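Long-range contact in Csm3 (PDB 6AE2), which probably binds crRNA and cleaves target RNA as a RAMP-family subunit of the type III-A CRISPR-Cas effector (Csm) complex: residues Ser82-Tyr96 / Lys195-Leu209. Numbering follows the deposited sequence.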
loop_
_atom_site.group_PDB
_atom_site.type_symbol
_atom_site.label_atom_id
_atom_site.label_comp_id
_atom_site.label_asym_id
_atom_site.label_seq_id
_atom_site.Cartn_x
_atom_site.Cartn_y
_atom_site.Cartn_z
ATOM N N SER A 82 8.455 10.656 7.587
ATOM C CA SER A 82 8.064 9.323 7.144
ATOM C C SER A 82 8.395 9.117 5.673
ATOM O O SER A 82 8.970 8.090 5.295
ATOM C CB SER A 82 6.574 9.105 7.402
ATOM O OG SER A 82 6.298 9.066 8.791
ATOM N N ILE A 83 8.041 10.085 4.823
ATOM C CA ILE A 83 8.325 9.962 3.396
ATOM C C ILE A 83 9.829 9.981 3.152
ATOM O O ILE A 83 10.378 9.097 2.483
ATOM C CB ILE A 83 7.620 11.080 2.608
ATOM C CG1 ILE A 83 6.125 11.104 2.922
ATOM C CG2 ILE A 83 7.843 10.903 1.115
ATOM C CD1 ILE A 83 5.523 12.486 2.822
ATOM N N LYS A 84 10.514 10.991 3.696
ATOM C CA LYS A 84 11.947 11.132 3.465
ATOM C C LYS A 84 12.717 9.950 4.040
ATOM O O LYS A 84 13.622 9.409 3.393
ATOM C CB LYS A 84 12.443 12.443 4.067
ATOM C CG LYS A 84 13.765 12.925 3.498
ATOM C CD LYS A 84 14.307 14.106 4.283
ATOM C CE LYS A 84 15.650 14.553 3.735
ATOM N NZ LYS A 84 16.259 15.629 4.561
ATOM N N GLY A 85 12.368 9.534 5.258
ATOM C CA GLY A 85 13.054 8.405 5.864
ATOM C C GLY A 85 12.832 7.110 5.108
ATOM O O GLY A 85 13.747 6.293 4.973
ATOM N N LYS A 86 11.617 6.904 4.598
ATOM C CA LYS A 86 11.328 5.678 3.865
ATOM C C LYS A 86 12.025 5.676 2.509
ATOM O O LYS A 86 12.635 4.675 2.117
ATOM C CB LYS A 86 9.817 5.502 3.699
ATOM C CG LYS A 86 9.420 4.182 3.061
ATOM C CD LYS A 86 10.150 3.025 3.722
ATOM C CE LYS A 86 9.777 1.695 3.095
ATOM N NZ LYS A 86 9.535 0.651 4.129
ATOM N N ILE A 87 11.947 6.792 1.780
ATOM C CA ILE A 87 12.605 6.871 0.479
ATOM C C ILE A 87 14.110 6.710 0.637
ATOM O O ILE A 87 14.763 6.016 -0.154
ATOM C CB ILE A 87 12.250 8.194 -0.227
ATOM C CG1 ILE A 87 10.762 8.243 -0.575
ATOM C CG2 ILE A 87 13.086 8.376 -1.486
ATOM C CD1 ILE A 87 10.323 9.580 -1.137
ATOM N N ARG A 88 14.682 7.334 1.670
ATOM C CA ARG A 88 16.121 7.234 1.890
ATOM C C ARG A 88 16.530 5.792 2.168
ATOM O O ARG A 88 17.486 5.280 1.572
ATOM C CB ARG A 88 16.543 8.142 3.044
ATOM C CG ARG A 88 18.014 8.518 3.010
ATOM C CD ARG A 88 18.645 8.472 4.393
ATOM N NE ARG A 88 20.089 8.675 4.325
ATOM C CZ ARG A 88 20.693 9.840 4.536
ATOM N NH1 ARG A 88 19.980 10.916 4.837
ATOM N NH2 ARG A 88 22.014 9.929 4.448
ATOM N N SER A 89 15.807 5.118 3.067
ATOM C CA SER A 89 16.135 3.733 3.390
ATOM C C SER A 89 16.013 2.827 2.173
ATOM O O SER A 89 16.788 1.873 2.031
ATOM C CB SER A 89 15.236 3.229 4.518
ATOM O OG SER A 89 13.914 3.009 4.055
ATOM N N LEU A 90 15.059 3.112 1.281
ATOM C CA LEU A 90 14.892 2.290 0.087
ATOM C C LEU A 90 16.064 2.457 -0.873
ATOM O O LEU A 90 16.511 1.483 -1.491
ATOM C CB LEU A 90 13.578 2.638 -0.609
ATOM C CG LEU A 90 12.301 2.189 0.105
ATOM C CD1 LEU A 90 11.131 3.055 -0.313
ATOM C CD2 LEU A 90 12.013 0.727 -0.181
ATOM N N LEU A 91 16.574 3.683 -1.013
ATOM C CA LEU A 91 17.720 3.898 -1.889
ATOM C C LEU A 91 18.983 3.279 -1.303
ATOM O O LEU A 91 19.827 2.760 -2.041
ATOM C CB LEU A 91 17.913 5.391 -2.146
ATOM C CG LEU A 91 16.823 6.060 -2.984
ATOM C CD1 LEU A 91 16.731 7.548 -2.667
ATOM C CD2 LEU A 91 17.067 5.832 -4.469
ATOM N N GLU A 92 19.125 3.320 0.023
ATOM C CA GLU A 92 20.255 2.660 0.664
ATOM C C GLU A 92 20.154 1.143 0.579
ATOM O O GLU A 92 21.179 0.460 0.672
ATOM C CB GLU A 92 20.361 3.102 2.124
ATOM C CG GLU A 92 20.768 4.556 2.293
ATOM C CD GLU A 92 20.440 5.103 3.667
ATOM O OE1 GLU A 92 19.438 4.655 4.265
ATOM O OE2 GLU A 92 21.184 5.985 4.150
ATOM N N ASN A 93 18.944 0.604 0.403
ATOM C CA ASN A 93 18.787 -0.836 0.231
ATOM C C ASN A 93 19.194 -1.278 -1.169
ATOM O O ASN A 93 19.766 -2.362 -1.337
ATOM C CB ASN A 93 17.343 -1.250 0.518
ATOM C CG ASN A 93 16.983 -1.133 1.985
ATOM O OD1 ASN A 93 17.846 -0.891 2.828
ATOM N ND2 ASN A 93 15.704 -1.308 2.297
ATOM N N VAL A 94 18.908 -0.457 -2.185
ATOM C CA VAL A 94 19.292 -0.779 -3.555
ATOM C C VAL A 94 20.687 -0.282 -3.903
ATOM O O VAL A 94 21.135 -0.474 -5.043
ATOM C CB VAL A 94 18.285 -0.204 -4.572
ATOM C CG1 VAL A 94 16.865 -0.606 -4.198
ATOM C CG2 VAL A 94 18.426 1.312 -4.665
ATOM N N ASP A 95 21.389 0.350 -2.959
ATOM C CA ASP A 95 22.733 0.882 -3.182
ATOM C C ASP A 95 22.733 1.882 -4.340
ATOM O O ASP A 95 23.431 1.723 -5.343
ATOM C CB ASP A 95 23.735 -0.257 -3.418
ATOM C CG ASP A 95 25.184 0.196 -3.305
ATOM O OD1 ASP A 95 25.695 0.834 -4.249
ATOM O OD2 ASP A 95 25.817 -0.094 -2.268
ATOM N N TYR A 96 21.913 2.921 -4.192
ATOM C CA TYR A 96 21.841 3.958 -5.214
ATOM C C TYR A 96 23.057 4.868 -5.110
ATOM O O TYR A 96 23.327 5.444 -4.051
ATOM C CB TYR A 96 20.555 4.773 -5.080
ATOM C CG TYR A 96 20.281 5.659 -6.281
ATOM C CD1 TYR A 96 20.865 6.914 -6.390
ATOM C CD2 TYR A 96 19.442 5.237 -7.306
ATOM C CE1 TYR A 96 20.624 7.724 -7.484
ATOM C CE2 TYR A 96 19.194 6.042 -8.404
ATOM C CZ TYR A 96 19.787 7.284 -8.487
ATOM O OH TYR A 96 19.544 8.088 -9.577
ATOM N N LYS A 195 16.474 12.769 -10.737
ATOM C CA LYS A 195 16.395 11.344 -11.037
ATOM C C LYS A 195 16.499 10.506 -9.768
ATOM O O LYS A 195 15.715 9.571 -9.569
ATOM C CB LYS A 195 17.488 10.957 -12.033
ATOM C CG LYS A 195 17.854 9.483 -12.018
ATOM C CD LYS A 195 18.804 9.139 -13.154
ATOM C CE LYS A 195 19.140 7.656 -13.167
ATOM N NZ LYS A 195 20.580 7.423 -13.479
ATOM N N CYS A 196 17.449 10.835 -8.887
ATOM C CA CYS A 196 17.554 10.123 -7.618
ATOM C C CYS A 196 16.267 10.248 -6.809
ATOM O O CYS A 196 15.858 9.303 -6.125
ATOM C CB CYS A 196 18.744 10.651 -6.820
ATOM S SG CYS A 196 18.775 10.130 -5.091
ATOM N N LEU A 197 15.610 11.406 -6.885
ATOM C CA LEU A 197 14.337 11.587 -6.195
ATOM C C LEU A 197 13.234 10.766 -6.853
ATOM O O LEU A 197 12.429 10.127 -6.166
ATOM C CB LEU A 197 13.965 13.070 -6.169
ATOM C CG LEU A 197 12.636 13.473 -5.522
ATOM C CD1 LEU A 197 12.416 12.768 -4.187
ATOM C CD2 LEU A 197 12.562 14.986 -5.356
ATOM N N LYS A 198 13.187 10.769 -8.188
ATOM C CA LYS A 198 12.113 10.081 -8.897
ATOM C C LYS A 198 12.149 8.579 -8.642
ATOM O O LYS A 198 11.125 7.972 -8.302
ATOM C CB LYS A 198 12.196 10.374 -10.397
ATOM C CG LYS A 198 11.971 11.831 -10.778
ATOM C CD LYS A 198 10.547 12.079 -11.242
ATOM C CE LYS A 198 10.420 13.429 -11.936
ATOM N NZ LYS A 198 11.116 13.442 -13.254
ATOM N N THR A 199 13.322 7.955 -8.803
ATOM C CA THR A 199 13.400 6.507 -8.625
ATOM C C THR A 199 13.196 6.105 -7.171
ATOM O O THR A 199 12.717 4.998 -6.898
ATOM C CB THR A 199 14.736 5.961 -9.138
ATOM O OG1 THR A 199 15.740 6.110 -8.129
ATOM C CG2 THR A 199 15.167 6.681 -10.401
ATOM N N GLY A 200 13.555 6.978 -6.227
ATOM C CA GLY A 200 13.191 6.728 -4.843
ATOM C C GLY A 200 11.687 6.655 -4.660
ATOM O O GLY A 200 11.179 5.797 -3.933
ATOM N N ILE A 201 10.955 7.548 -5.331
ATOM C CA ILE A 201 9.498 7.490 -5.313
ATOM C C ILE A 201 9.010 6.208 -5.976
ATOM O O ILE A 201 8.056 5.574 -5.508
ATOM C CB ILE A 201 8.911 8.745 -5.988
ATOM C CG1 ILE A 201 9.055 9.961 -5.068
ATOM C CG2 ILE A 201 7.450 8.527 -6.378
ATOM C CD1 ILE A 201 8.645 11.267 -5.714
ATOM N N SER A 202 9.665 5.796 -7.066
ATOM C CA SER A 202 9.300 4.544 -7.724
ATOM C C SER A 202 9.487 3.358 -6.787
ATOM O O SER A 202 8.636 2.462 -6.723
ATOM C CB SER A 202 10.129 4.362 -8.995
ATOM O OG SER A 202 9.509 4.989 -10.103
ATOM N N LEU A 203 10.603 3.335 -6.051
ATOM C CA LEU A 203 10.843 2.268 -5.084
ATOM C C LEU A 203 9.738 2.213 -4.037
ATOM O O LEU A 203 9.290 1.126 -3.651
ATOM C CB LEU A 203 12.198 2.475 -4.410
ATOM C CG LEU A 203 13.454 2.179 -5.229
ATOM C CD1 LEU A 203 14.694 2.328 -4.365
ATOM C CD2 LEU A 203 13.386 0.787 -5.835
ATOM N N LEU A 204 9.278 3.379 -3.575
ATOM C CA LEU A 204 8.291 3.423 -2.501
ATOM C C LEU A 204 6.950 2.845 -2.936
ATOM O O LEU A 204 6.238 2.249 -2.120
ATOM C CB LEU A 204 8.125 4.863 -2.013
ATOM C CG LEU A 204 6.974 5.165 -1.050
ATOM C CD1 LEU A 204 7.108 4.355 0.227
ATOM C CD2 LEU A 204 6.918 6.649 -0.735
ATOM N N GLU A 205 6.590 3.001 -4.210
ATOM C CA GLU A 205 5.288 2.531 -4.669
ATOM C C GLU A 205 5.224 1.014 -4.782
ATOM O O GLU A 205 4.128 0.447 -4.712
ATOM C CB GLU A 205 4.937 3.190 -6.001
ATOM C CG GLU A 205 5.083 4.703 -5.963
ATOM C CD GLU A 205 4.333 5.400 -7.077
ATOM O OE1 GLU A 205 3.578 6.349 -6.780
ATOM O OE2 GLU A 205 4.500 4.998 -8.247
ATOM N N ASP A 206 6.363 0.344 -4.947
ATOM C CA ASP A 206 6.435 -1.101 -4.791
ATOM C C ASP A 206 6.745 -1.510 -3.357
ATOM O O ASP A 206 7.037 -2.685 -3.104
ATOM C CB ASP A 206 7.474 -1.691 -5.743
ATOM C CG ASP A 206 6.932 -1.887 -7.142
ATOM O OD1 ASP A 206 5.709 -1.721 -7.345
ATOM O OD2 ASP A 206 7.727 -2.221 -8.040
ATOM N N SER A 207 6.694 -0.559 -2.424
ATOM C CA SER A 207 6.820 -0.832 -1.001
ATOM C C SER A 207 5.644 -0.190 -0.275
ATOM O O SER A 207 4.507 -0.236 -0.767
ATOM C CB SER A 207 8.152 -0.307 -0.460
ATOM O OG SER A 207 8.461 -0.906 0.789
ATOM N N TYR A 208 5.901 0.427 0.879
ATOM C CA TYR A 208 4.808 0.932 1.697
ATOM C C TYR A 208 5.301 2.033 2.625
ATOM O O TYR A 208 6.483 2.090 2.974
ATOM C CB TYR A 208 4.173 -0.200 2.509
ATOM C CG TYR A 208 5.123 -0.826 3.509
ATOM C CD1 TYR A 208 5.976 -1.859 3.136
ATOM C CD2 TYR A 208 5.170 -0.383 4.826
ATOM C CE1 TYR A 208 6.846 -2.431 4.047
ATOM C CE2 TYR A 208 6.037 -0.951 5.742
ATOM C CZ TYR A 208 6.871 -1.972 5.348
ATOM O OH TYR A 208 7.733 -2.536 6.261
ATOM N N LEU A 209 4.369 2.891 3.030
ATOM C CA LEU A 209 4.584 3.877 4.079
ATOM C C LEU A 209 4.002 3.373 5.395
ATOM O O LEU A 209 3.018 2.630 5.415
ATOM C CB LEU A 209 3.940 5.220 3.723
ATOM C CG LEU A 209 4.703 6.213 2.851
ATOM C CD1 LEU A 209 3.838 7.439 2.583
ATOM C CD2 LEU A 209 6.007 6.601 3.526
#
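I87 and L91 of helix 82-93 lean on G200 of helix 195-205, where the two helices cross almost at right angles (94°), their axes 8.8 Å apart. A glycine suits this place: with no side chain at G200, the I87 CG2 methyl packs directly on bare backbone, 3.7 Å from G200 CA. L91 fits as a knob into the hole formed by C196, T199, G200 and L203; its CG turns away from the carbonyl carbon (chi1 -68°), CD1 lying near the C196 sulfur and CD2 near T199 OG1 and G200 CA. One turn on, L203 CD1 packs near the C-terminal part of helix 82-93, 3.5 Å from L90 O, and meets V94 CG1 tip to tip at 3.7 Å. Leucine and isoleucine suit this buried interface because they are apolar and bring two branches each: L90 sets CD1 3.6 Å from L204 CA and CD2 near S207. I201 and L204 also touch strand 220-230.

Aromatic contacts lie toward the two ends of 195-209. After the turn at D95, Y96 comes back against C196 and K195 of the helix: C196 SG stands 4.5 Å from the centroid of the Y96 ring in an oblique sulfur-aromatic contact, and the aliphatic stem of K195 passes the phenol oxygen. The long, flexible chain of K86 leaves with CG anti to the backbone N (chi1 -175°), bends at chi2, and passes L204 and Y208 O; its ammonium NZ lies over one face of the Y208 ring, 4.1 Å from the centroid, a cation-pi contact.

Beyond it, S207 O is hydrogen-bonded to R128 of the second subunit. Helix 195-205 lies against strand 220-230 of the antiparallel sheet and 82-93 crosses it, consistent with the helical layer of the ferredoxin-like RAMP fold.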